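Type I site-specific restriction-modification system, R (Restriction) subunit (Vibrio vulnificus, PDB 3H1T) probably acts as the ATP-dependent motor and DNA-cleaving subunit of a type I restriction enzyme, represented here by an N-terminal fragment of the longer protein. Local coordinates at residues A[226-230]-A[330-334]; A[236-242]-A[303-309]. All coordinates share one frame; numbering follows the deposited sequence.

Contact 1: residues A[226-230]-A[330-334]; sequences RWNRT and EPAFQ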
ATOM      1  N   ARG A 226      -5.645  26.305   6.756  1.00 53.97           N
ATOM      2  CA  ARG A 226      -6.098  27.409   5.920  1.00 54.74           C
ATOM      3  C   ARG A 226      -5.136  27.644   4.753  1.00 53.52           C
ATOM      4  O   ARG A 226      -4.927  28.785   4.333  1.00 54.69           O
ATOM      5  CB  ARG A 226      -6.223  28.711   6.730  1.00 75.02           C
ATOM      6  CG  ARG A 226      -7.055  28.615   8.003  1.00 78.60           C
ATOM      7  CD  ARG A 226      -8.384  27.907   7.765  1.00 82.12           C
ATOM      8  NE  ARG A 226      -9.432  28.396   8.661  1.00 84.21           N
ATOM      9  CZ  ARG A 226      -9.919  29.636   8.615  1.00 86.12           C
ATOM     10  NH1 ARG A 226      -9.447  30.499   7.720  1.00 85.29           N
ATOM     11  NH2 ARG A 226     -10.871  30.015   9.461  1.00 85.83           N
ATOM     12  N   TRP A 227      -4.540  26.570   4.235  1.00 44.63           N
ATOM     13  CA  TRP A 227      -3.630  26.667   3.095  1.00 42.93           C
ATOM     14  C   TRP A 227      -4.438  26.781   1.807  1.00 43.50           C
ATOM     15  O   TRP A 227      -5.562  26.279   1.720  1.00 43.92           O
ATOM     16  CB  TRP A 227      -2.729  25.419   2.977  1.00 37.68           C
ATOM     17  CG  TRP A 227      -2.134  25.258   1.577  1.00 34.03           C
ATOM     18  CD1 TRP A 227      -1.001  25.855   1.091  1.00 33.87           C
ATOM     19  CD2 TRP A 227      -2.760  24.620   0.450  1.00 32.89           C
ATOM     20  NE1 TRP A 227      -0.892  25.641  -0.267  1.00 33.72           N
ATOM     21  CE2 TRP A 227      -1.959  24.890  -0.685  1.00 31.37           C
ATOM     22  CE3 TRP A 227      -3.927  23.852   0.289  1.00 31.69           C
ATOM     23  CZ2 TRP A 227      -2.289  24.432  -1.961  1.00 30.50           C
ATOM     24  CZ3 TRP A 227      -4.254  23.394  -0.981  1.00 29.95           C
ATOM     25  CH2 TRP A 227      -3.434  23.689  -2.090  1.00 31.42           C
ATOM     26  N   ASN A 228      -3.865  27.426   0.799  1.00 35.89           N
ATOM     27  CA  ASN A 228      -4.533  27.528  -0.485  1.00 38.20           C
ATOM     28  C   ASN A 228      -3.644  28.169  -1.536  1.00 38.92           C
ATOM     29  O   ASN A 228      -2.600  28.740  -1.218  1.00 38.06           O
ATOM     30  CB  ASN A 228      -5.882  28.268  -0.370  1.00 67.85           C
ATOM     31  CG  ASN A 228      -5.741  29.749  -0.038  1.00 71.10           C
ATOM     32  OD1 ASN A 228      -6.453  30.580  -0.608  1.00 74.00           O
ATOM     33  ND2 ASN A 228      -4.847  30.085   0.904  1.00 73.99           N
ATOM     34  N   ARG A 229      -4.051  28.034  -2.793  1.00 56.81           N
ATOM     35  CA  ARG A 229      -3.319  28.572  -3.937  1.00 59.27           C
ATOM     36  C   ARG A 229      -3.014  30.075  -3.919  1.00 61.78           C
ATOM     37  O   ARG A 229      -1.910  30.505  -4.297  1.00 61.44           O
ATOM     38  CB  ARG A 229      -4.088  28.280  -5.221  1.00 70.43           C
ATOM     39  CG  ARG A 229      -4.156  26.828  -5.639  1.00 71.63           C
ATOM     40  CD  ARG A 229      -4.007  26.786  -7.148  1.00 74.30           C
ATOM     41  NE  ARG A 229      -4.850  27.799  -7.774  1.00 79.29           N
ATOM     42  CZ  ARG A 229      -6.026  27.547  -8.339  1.00 82.27           C
ATOM     43  NH1 ARG A 229      -6.497  26.306  -8.365  1.00 83.45           N
ATOM     44  NH2 ARG A 229      -6.737  28.540  -8.866  1.00 85.10           N
ATOM     45  N   THR A 230      -3.989  30.879  -3.504  1.00 66.64           N
ATOM     46  CA  THR A 230      -3.812  32.328  -3.494  1.00 67.58           C
ATOM     47  C   THR A 230      -3.106  32.880  -2.259  1.00 67.94           C
ATOM     48  O   THR A 230      -2.446  33.924  -2.322  1.00 69.12           O
ATOM     49  CB  THR A 230      -5.166  33.023  -3.668  1.00 65.59           C
ATOM     50  OG1 THR A 230      -6.040  32.666  -2.583  1.00 65.96           O
ATOM     51  CG2 THR A 230      -5.798  32.587  -4.980  1.00 64.67           C
ATOM     52  N   GLU A 330      -6.461  22.902 -14.266  1.00 67.59           N
ATOM     53  CA  GLU A 330      -5.160  23.475 -13.957  1.00 67.58           C
ATOM     54  C   GLU A 330      -5.707  24.857 -13.585  1.00 68.86           C
ATOM     55  O   GLU A 330      -6.763  25.247 -14.082  1.00 69.51           O
ATOM     56  CB  GLU A 330      -4.283  23.603 -15.210  1.00 75.85           C
ATOM     57  CG  GLU A 330      -3.082  24.533 -15.013  1.00 77.87           C
ATOM     58  CD  GLU A 330      -2.114  24.502 -16.191  1.00 78.54           C
ATOM     59  OE1 GLU A 330      -2.131  23.521 -16.970  1.00 80.80           O
ATOM     60  OE2 GLU A 330      -1.322  25.460 -16.332  1.00 80.74           O
ATOM     61  N   PRO A 331      -5.027  25.610 -12.711  1.00 75.76           N
ATOM     62  CA  PRO A 331      -3.763  25.344 -12.025  1.00 75.23           C
ATOM     63  C   PRO A 331      -3.980  24.753 -10.634  1.00 72.91           C
ATOM     64  O   PRO A 331      -3.237  25.074  -9.699  1.00 74.81           O
ATOM     65  CB  PRO A 331      -3.104  26.732 -11.936  1.00 62.90           C
ATOM     66  CG  PRO A 331      -4.162  27.729 -12.545  1.00 62.43           C
ATOM     67  CD  PRO A 331      -5.460  26.990 -12.456  1.00 62.42           C
ATOM     68  N   ALA A 332      -4.989  23.907 -10.468  1.00 55.11           N
ATOM     69  CA  ALA A 332      -5.207  23.320  -9.149  1.00 50.94           C
ATOM     70  C   ALA A 332      -4.075  22.332  -8.904  1.00 48.15           C
ATOM     71  O   ALA A 332      -3.688  21.590  -9.814  1.00 48.14           O
ATOM     72  CB  ALA A 332      -6.560  22.603  -9.099  1.00 40.08           C
ATOM     73  N   PHE A 333      -3.519  22.340  -7.693  1.00 35.51           N
ATOM     74  CA  PHE A 333      -2.441  21.403  -7.381  1.00 31.64           C
ATOM     75  C   PHE A 333      -3.037  20.019  -7.557  1.00 30.68           C
ATOM     76  O   PHE A 333      -4.200  19.793  -7.210  1.00 28.87           O
ATOM     77  CB  PHE A 333      -1.938  21.556  -5.943  1.00 31.90           C
ATOM     78  CG  PHE A 333      -0.899  22.629  -5.764  1.00 34.11           C
ATOM     79  CD1 PHE A 333      -1.270  23.966  -5.635  1.00 33.56           C
ATOM     80  CD2 PHE A 333       0.457  22.304  -5.708  1.00 35.33           C
ATOM     81  CE1 PHE A 333      -0.317  24.970  -5.446  1.00 35.34           C
ATOM     82  CE2 PHE A 333       1.439  23.310  -5.520  1.00 36.90           C
ATOM     83  CZ  PHE A 333       1.046  24.646  -5.387  1.00 37.73           C
ATOM     84  N   GLN A 334      -2.248  19.093  -8.091  1.00 37.44           N
ATOM     85  CA  GLN A 334      -2.734  17.742  -8.326  1.00 38.25           C
ATOM     86  C   GLN A 334      -1.846  16.635  -7.766  1.00 38.90           C
ATOM     87  O   GLN A 334      -0.659  16.559  -8.099  1.00 39.23           O
ATOM     88  CB  GLN A 334      -2.925  17.543  -9.834  1.00 39.71           C
ATOM     89  CG  GLN A 334      -4.016  18.428 -10.436  1.00 39.92           C
ATOM     90  CD  GLN A 334      -4.017  18.418 -11.947  1.00 39.46           C
ATOM     91  OE1 GLN A 334      -3.632  17.425 -12.572  1.00 41.28           O
ATOM     92  NE2 GLN A 334      -4.463  19.519 -12.551  1.00 40.45           N
TER
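Arg229 reaches over to the turn that leads into Phe333 and has more surface buried in this contact than any other residue. Its CG sits beside the backbone N (chi1 -69°), and further bends at chi2 and chi3 swing the chain across toward residues 331-333. Each part of it then meets something different. CD lies 3.2 Å from Pro331 O, a carbon-to-oxygen approach. Beyond it, NH1 comes to 3.3 Å from Ala332 CA, and NH2 is 4.1 Å from Pro331 CD, which lies over one face of the guanidinium group, offset toward its rim. The peptide before Pro331 is cis, and the side chains of Arg229 and Pro331 cross at about a right angle.

Phe333 is the second large contributor, and two residues meet its CD1 atom. Arg229 CG comes to the ring edge, 4.1 Å from CD1, as the two side chains slide past each other in opposite directions. Trp227 supplies the aromatic partner: its CZ2 is 3.8 Å from Phe333 CD1. The Trp227 six-membered ring and the Phe333 ring have centroids 5.7 Å apart and planes at 77°, which defines an offset edge-to-face pair with the tryptophan edge directed at the phenylalanine face. No hydrogen bond spans the two segments, so the contact rests on aromatic and aliphatic packing with the arginine laid along it.

Residues 226-230 follow helix 211-224; Arg226, the first residue to leave helical geometry, has a positive phi and completes a Schellman motif. Phe333 opens strand 333-338. Helix 181-195 packs against the aromatic pair, its Val194 touching both Trp227 and Phe333, and Leu305 of strand 305-308 also meets both rings. The pair therefore fills the corner between that helix and the starts of two neighbouring strands of the parallel sheet.

Contact 2: residues A[236-242]-A[303-309]; sequences PRILFLA and FDLIIID
Arg237 begins the pairing with three hydrogen bonds, two to Asp304 and one to Leu305. Arg237 N donates to Asp304 OD1 (2.7 Å), meeting it from above the carboxylate plane, while Arg237 O accepts from both Asp304 N (2.7 Å) and Leu305 N (3.2 Å). The second carboxylate oxygen, Asp304 OD2, accepts from Arg229 N, so one buried side chain holds two backbone amides.

A parallel backbone ladder follows, the strand axes only 13° apart. Leu239 N donates to Leu305 O, Ile307 N to Leu239 O, Leu241 N to Ile307 O, and Asp309 N to Leu241 O (2.8 Å, 171° at the hydrogen). Ile238, Phe240 and Ala242 direct their backbone bonds to residues 276-280, in and just before strand 277-281.

Apolar contacts flank the ladder. Leu239 lies over a face of the Phe303 ring, with CD2 4.1 Å from its centroid in a CH-pi contact, and runs beside Ile306; the very short carbon approach modelled there is doubtful. Leu241 CD1 meets Ile308 CG1 (4.1 Å). On the other face, Ile238 crosses Leu305 and Phe240 crosses Ile307.

A ring-to-carboxylate contact stands apart: Phe240 CZ lies 3.3 Å from Asp309 OD1, the planes 79° apart.

Asp309 opens an Asp-Glu-Cys-His sequence, consistent with motif II (Walker B) of superfamily 2 helicases. The chemistry thus implies a hydrophobic, hydrogen-bonded strand core delivering this acidic motif to the strand's C-terminal end.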
ATOM      1  N   PRO A 236      -9.167  25.780   1.900  1.00 58.46           N
ATOM      2  CA  PRO A 236      -8.899  25.359   0.527  1.00 58.82           C
ATOM      3  C   PRO A 236     -10.081  24.551  -0.020  1.00 59.40           C
ATOM      4  O   PRO A 236     -10.917  24.059   0.741  1.00 60.05           O
ATOM      5  CB  PRO A 236      -7.639  24.515   0.683  1.00 44.72           C
ATOM      6  CG  PRO A 236      -7.889  23.837   1.988  1.00 43.78           C
ATOM      7  CD  PRO A 236      -8.359  24.993   2.853  1.00 44.59           C
ATOM      8  N   ARG A 237     -10.172  24.419  -1.337  1.00 59.03           N
ATOM      9  CA  ARG A 237     -11.249  23.616  -1.907  1.00 59.41           C
ATOM     10  C   ARG A 237     -10.528  22.393  -2.465  1.00 58.38           C
ATOM     11  O   ARG A 237      -9.568  22.526  -3.245  1.00 57.74           O
ATOM     12  CB  ARG A 237     -11.975  24.393  -2.998  1.00 80.38           C
ATOM     13  CG  ARG A 237     -13.500  24.238  -2.963  1.00 83.07           C
ATOM     14  CD  ARG A 237     -14.143  25.607  -3.099  1.00 85.39           C
ATOM     15  NE  ARG A 237     -13.267  26.523  -3.831  1.00 85.15           N
ATOM     16  CZ  ARG A 237     -13.567  27.791  -4.096  1.00 84.76           C
ATOM     17  NH1 ARG A 237     -14.736  28.288  -3.693  1.00 85.61           N
ATOM     18  NH2 ARG A 237     -12.695  28.565  -4.740  1.00 82.78           N
ATOM     19  N   ILE A 238     -10.994  21.208  -2.071  1.00 44.93           N
ATOM     20  CA  ILE A 238     -10.359  19.950  -2.446  1.00 43.31           C
ATOM     21  C   ILE A 238     -11.314  18.935  -3.063  1.00 41.87           C
ATOM     22  O   ILE A 238     -12.369  18.637  -2.491  1.00 41.61           O
ATOM     23  CB  ILE A 238      -9.716  19.289  -1.191  1.00 54.21           C
ATOM     24  CG1 ILE A 238      -9.006  20.355  -0.356  1.00 54.95           C
ATOM     25  CG2 ILE A 238      -8.722  18.211  -1.604  1.00 50.92           C
ATOM     26  CD1 ILE A 238      -7.952  21.112  -1.131  1.00 60.46           C
ATOM     27  N   LEU A 239     -10.916  18.375  -4.204  1.00 40.83           N
ATOM     28  CA  LEU A 239     -11.706  17.361  -4.903  1.00 39.72           C
ATOM     29  C   LEU A 239     -11.020  15.989  -4.867  1.00 39.85           C
ATOM     30  O   LEU A 239      -9.891  15.843  -5.328  1.00 39.09           O
ATOM     31  CB  LEU A 239     -11.910  17.771  -6.372  1.00 39.68           C
ATOM     32  CG  LEU A 239     -12.601  16.751  -7.282  1.00 39.72           C
ATOM     33  CD1 LEU A 239     -13.980  16.410  -6.738  1.00 39.34           C
ATOM     34  CD2 LEU A 239     -12.712  17.337  -8.672  1.00 39.09           C
ATOM     35  N   PHE A 240     -11.704  14.990  -4.319  1.00 37.87           N
ATOM     36  CA  PHE A 240     -11.175  13.633  -4.268  1.00 39.70           C
ATOM     37  C   PHE A 240     -11.932  12.866  -5.357  1.00 40.11           C
ATOM     38  O   PHE A 240     -13.159  12.880  -5.378  1.00 39.06           O
ATOM     39  CB  PHE A 240     -11.445  13.007  -2.892  1.00 66.70           C
ATOM     40  CG  PHE A 240     -11.057  11.547  -2.791  1.00 70.58           C
ATOM     41  CD1 PHE A 240      -9.742  11.178  -2.517  1.00 71.91           C
ATOM     42  CD2 PHE A 240     -12.014  10.542  -2.965  1.00 71.92           C
ATOM     43  CE1 PHE A 240      -9.379   9.831  -2.415  1.00 73.80           C
ATOM     44  CE2 PHE A 240     -11.664   9.187  -2.867  1.00 72.12           C
ATOM     45  CZ  PHE A 240     -10.343   8.831  -2.591  1.00 73.23           C
ATOM     46  N   LEU A 241     -11.200  12.221  -6.265  1.00 45.92           N
ATOM     47  CA  LEU A 241     -11.791  11.456  -7.364  1.00 45.95           C
ATOM     48  C   LEU A 241     -11.350  10.000  -7.281  1.00 47.83           C
ATOM     49  O   LEU A 241     -10.163   9.712  -7.144  1.00 48.11           O
ATOM     50  CB  LEU A 241     -11.309  11.968  -8.731  1.00 51.06           C
ATOM     51  CG  LEU A 241     -11.261  13.404  -9.267  1.00 51.07           C
ATOM     52  CD1 LEU A 241     -10.454  13.348 -10.551  1.00 50.27           C
ATOM     53  CD2 LEU A 241     -12.638  13.985  -9.548  1.00 50.84           C
ATOM     54  N   ALA A 242     -12.296   9.083  -7.391  1.00 56.57           N
ATOM     55  CA  ALA A 242     -11.991   7.670  -7.366  1.00 58.84           C
ATOM     56  C   ALA A 242     -13.049   7.041  -8.252  1.00 60.42           C
ATOM     57  O   ALA A 242     -13.596   7.702  -9.147  1.00 60.35           O
ATOM     58  CB  ALA A 242     -12.118   7.158  -5.926  1.00 51.79           C
ATOM     59  N   PHE A 303     -11.049  24.670  -7.393  1.00 46.33           N
ATOM     60  CA  PHE A 303     -10.237  23.898  -6.441  1.00 42.87           C
ATOM     61  C   PHE A 303      -8.784  24.340  -6.254  1.00 42.97           C
ATOM     62  O   PHE A 303      -8.138  24.842  -7.177  1.00 41.97           O
ATOM     63  CB  PHE A 303     -10.216  22.424  -6.848  1.00 43.32           C
ATOM     64  CG  PHE A 303     -11.569  21.834  -7.093  1.00 42.79           C
ATOM     65  CD1 PHE A 303     -12.136  21.894  -8.356  1.00 44.26           C
ATOM     66  CD2 PHE A 303     -12.261  21.186  -6.075  1.00 43.20           C
ATOM     67  CE1 PHE A 303     -13.378  21.315  -8.612  1.00 45.45           C
ATOM     68  CE2 PHE A 303     -13.505  20.601  -6.321  1.00 44.01           C
ATOM     69  CZ  PHE A 303     -14.062  20.667  -7.597  1.00 44.86           C
ATOM     70  N   ASP A 304      -8.266  24.130  -5.048  1.00 49.53           N
ATOM     71  CA  ASP A 304      -6.876  24.463  -4.755  1.00 50.12           C
ATOM     72  C   ASP A 304      -6.078  23.166  -4.899  1.00 49.05           C
ATOM     73  O   ASP A 304      -4.871  23.166  -5.190  1.00 48.22           O
ATOM     74  CB  ASP A 304      -6.725  24.986  -3.321  1.00 46.34           C
ATOM     75  CG  ASP A 304      -7.569  26.224  -3.051  1.00 47.55           C
ATOM     76  OD1 ASP A 304      -8.802  26.089  -2.892  1.00 48.34           O
ATOM     77  OD2 ASP A 304      -6.993  27.331  -2.993  1.00 51.13           O
ATOM     78  N   LEU A 305      -6.786  22.061  -4.697  1.00 38.03           N
ATOM     79  CA  LEU A 305      -6.196  20.742  -4.741  1.00 35.64           C
ATOM     80  C   LEU A 305      -7.160  19.657  -5.198  1.00 35.02           C
ATOM     81  O   LEU A 305      -8.356  19.690  -4.900  1.00 35.47           O
ATOM     82  CB  LEU A 305      -5.685  20.372  -3.352  1.00 33.24           C
ATOM     83  CG  LEU A 305      -5.030  18.994  -3.238  1.00 32.10           C
ATOM     84  CD1 LEU A 305      -3.735  19.025  -4.024  1.00 29.70           C
ATOM     85  CD2 LEU A 305      -4.758  18.651  -1.771  1.00 31.40           C
ATOM     86  N   ILE A 306      -6.604  18.698  -5.924  1.00 37.50           N
ATOM     87  CA  ILE A 306      -7.335  17.552  -6.422  1.00 37.23           C
ATOM     88  C   ILE A 306      -6.496  16.309  -6.142  1.00 38.80           C
ATOM     89  O   ILE A 306      -5.303  16.277  -6.460  1.00 39.17           O
ATOM     90  CB  ILE A 306      -7.542  17.639  -7.934  1.00 41.89           C
ATOM     91  CG1 ILE A 306      -8.368  18.884  -8.287  1.00 40.08           C
ATOM     92  CG2 ILE A 306      -8.198  16.344  -8.435  1.00 41.92           C
ATOM     93  CD1 ILE A 306      -9.730  18.584  -8.857  1.00 41.90           C
ATOM     94  N   ILE A 307      -7.112  15.291  -5.549  1.00 32.39           N
ATOM     95  CA  ILE A 307      -6.410  14.048  -5.245  1.00 31.92           C
ATOM     96  C   ILE A 307      -7.067  12.875  -5.967  1.00 32.50           C
ATOM     97  O   ILE A 307      -8.264  12.638  -5.815  1.00 33.58           O
ATOM     98  CB  ILE A 307      -6.387  13.802  -3.708  1.00 30.48           C
ATOM     99  CG1 ILE A 307      -5.497  14.861  -3.042  1.00 27.05           C
ATOM    100  CG2 ILE A 307      -5.846  12.405  -3.383  1.00 27.83           C
ATOM    101  CD1 ILE A 307      -5.588  14.917  -1.534  1.00 21.64           C
ATOM    102  N   ILE A 308      -6.285  12.146  -6.757  1.00 34.62           N
ATOM    103  CA  ILE A 308      -6.814  11.019  -7.519  1.00 36.74           C
ATOM    104  C   ILE A 308      -6.506   9.667  -6.885  1.00 39.58           C
ATOM    105  O   ILE A 308      -5.345   9.338  -6.631  1.00 37.39           O
ATOM    106  CB  ILE A 308      -6.261  11.036  -8.948  1.00 34.71           C
ATOM    107  CG1 ILE A 308      -6.558  12.399  -9.576  1.00 33.07           C
ATOM    108  CG2 ILE A 308      -6.861   9.878  -9.761  1.00 34.61           C
ATOM    109  CD1 ILE A 308      -5.882  12.624 -10.878  1.00 38.34           C
ATOM    110  N   ASP A 309      -7.561   8.891  -6.651  1.00 40.51           N
ATOM    111  CA  ASP A 309      -7.466   7.570  -6.039  1.00 42.12           C
ATOM    112  C   ASP A 309      -6.510   6.649  -6.798  1.00 43.37           C
ATOM    113  O   ASP A 309      -5.649   6.023  -6.187  1.00 44.18           O
ATOM    114  CB  ASP A 309      -8.858   6.939  -5.979  1.00 74.94           C
ATOM    115  CG  ASP A 309      -8.951   5.788  -4.981  1.00 79.42           C
ATOM    116  OD1 ASP A 309      -8.952   6.067  -3.761  1.00 82.59           O
ATOM    117  OD2 ASP A 309      -9.028   4.609  -5.416  1.00 81.12           O
TER

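In the fold
From the N terminus, the chain leaves helix 211-224 through 226-230, the first half of contact 1, and almost at once enters the sheet at 236-242. Strands 263-265 and 277-281 intervene before 303-309 returns to close contact 2, and 330-334 then closes the wider loop of contact 1. Contact 2 is thus wholly enclosed by contact 1, without crossing. The centres of the two contacts lie about 10 Å apart, and strand 305-308 lies between strands 238-242 and 333-338. Probable hydrogen bonds from Phe333 N to Asp304 O and from Ile306 N to Phe333 O join them directly. Together they tie the post-helix loop to three adjacent strands of the RecA-like parallel sheet.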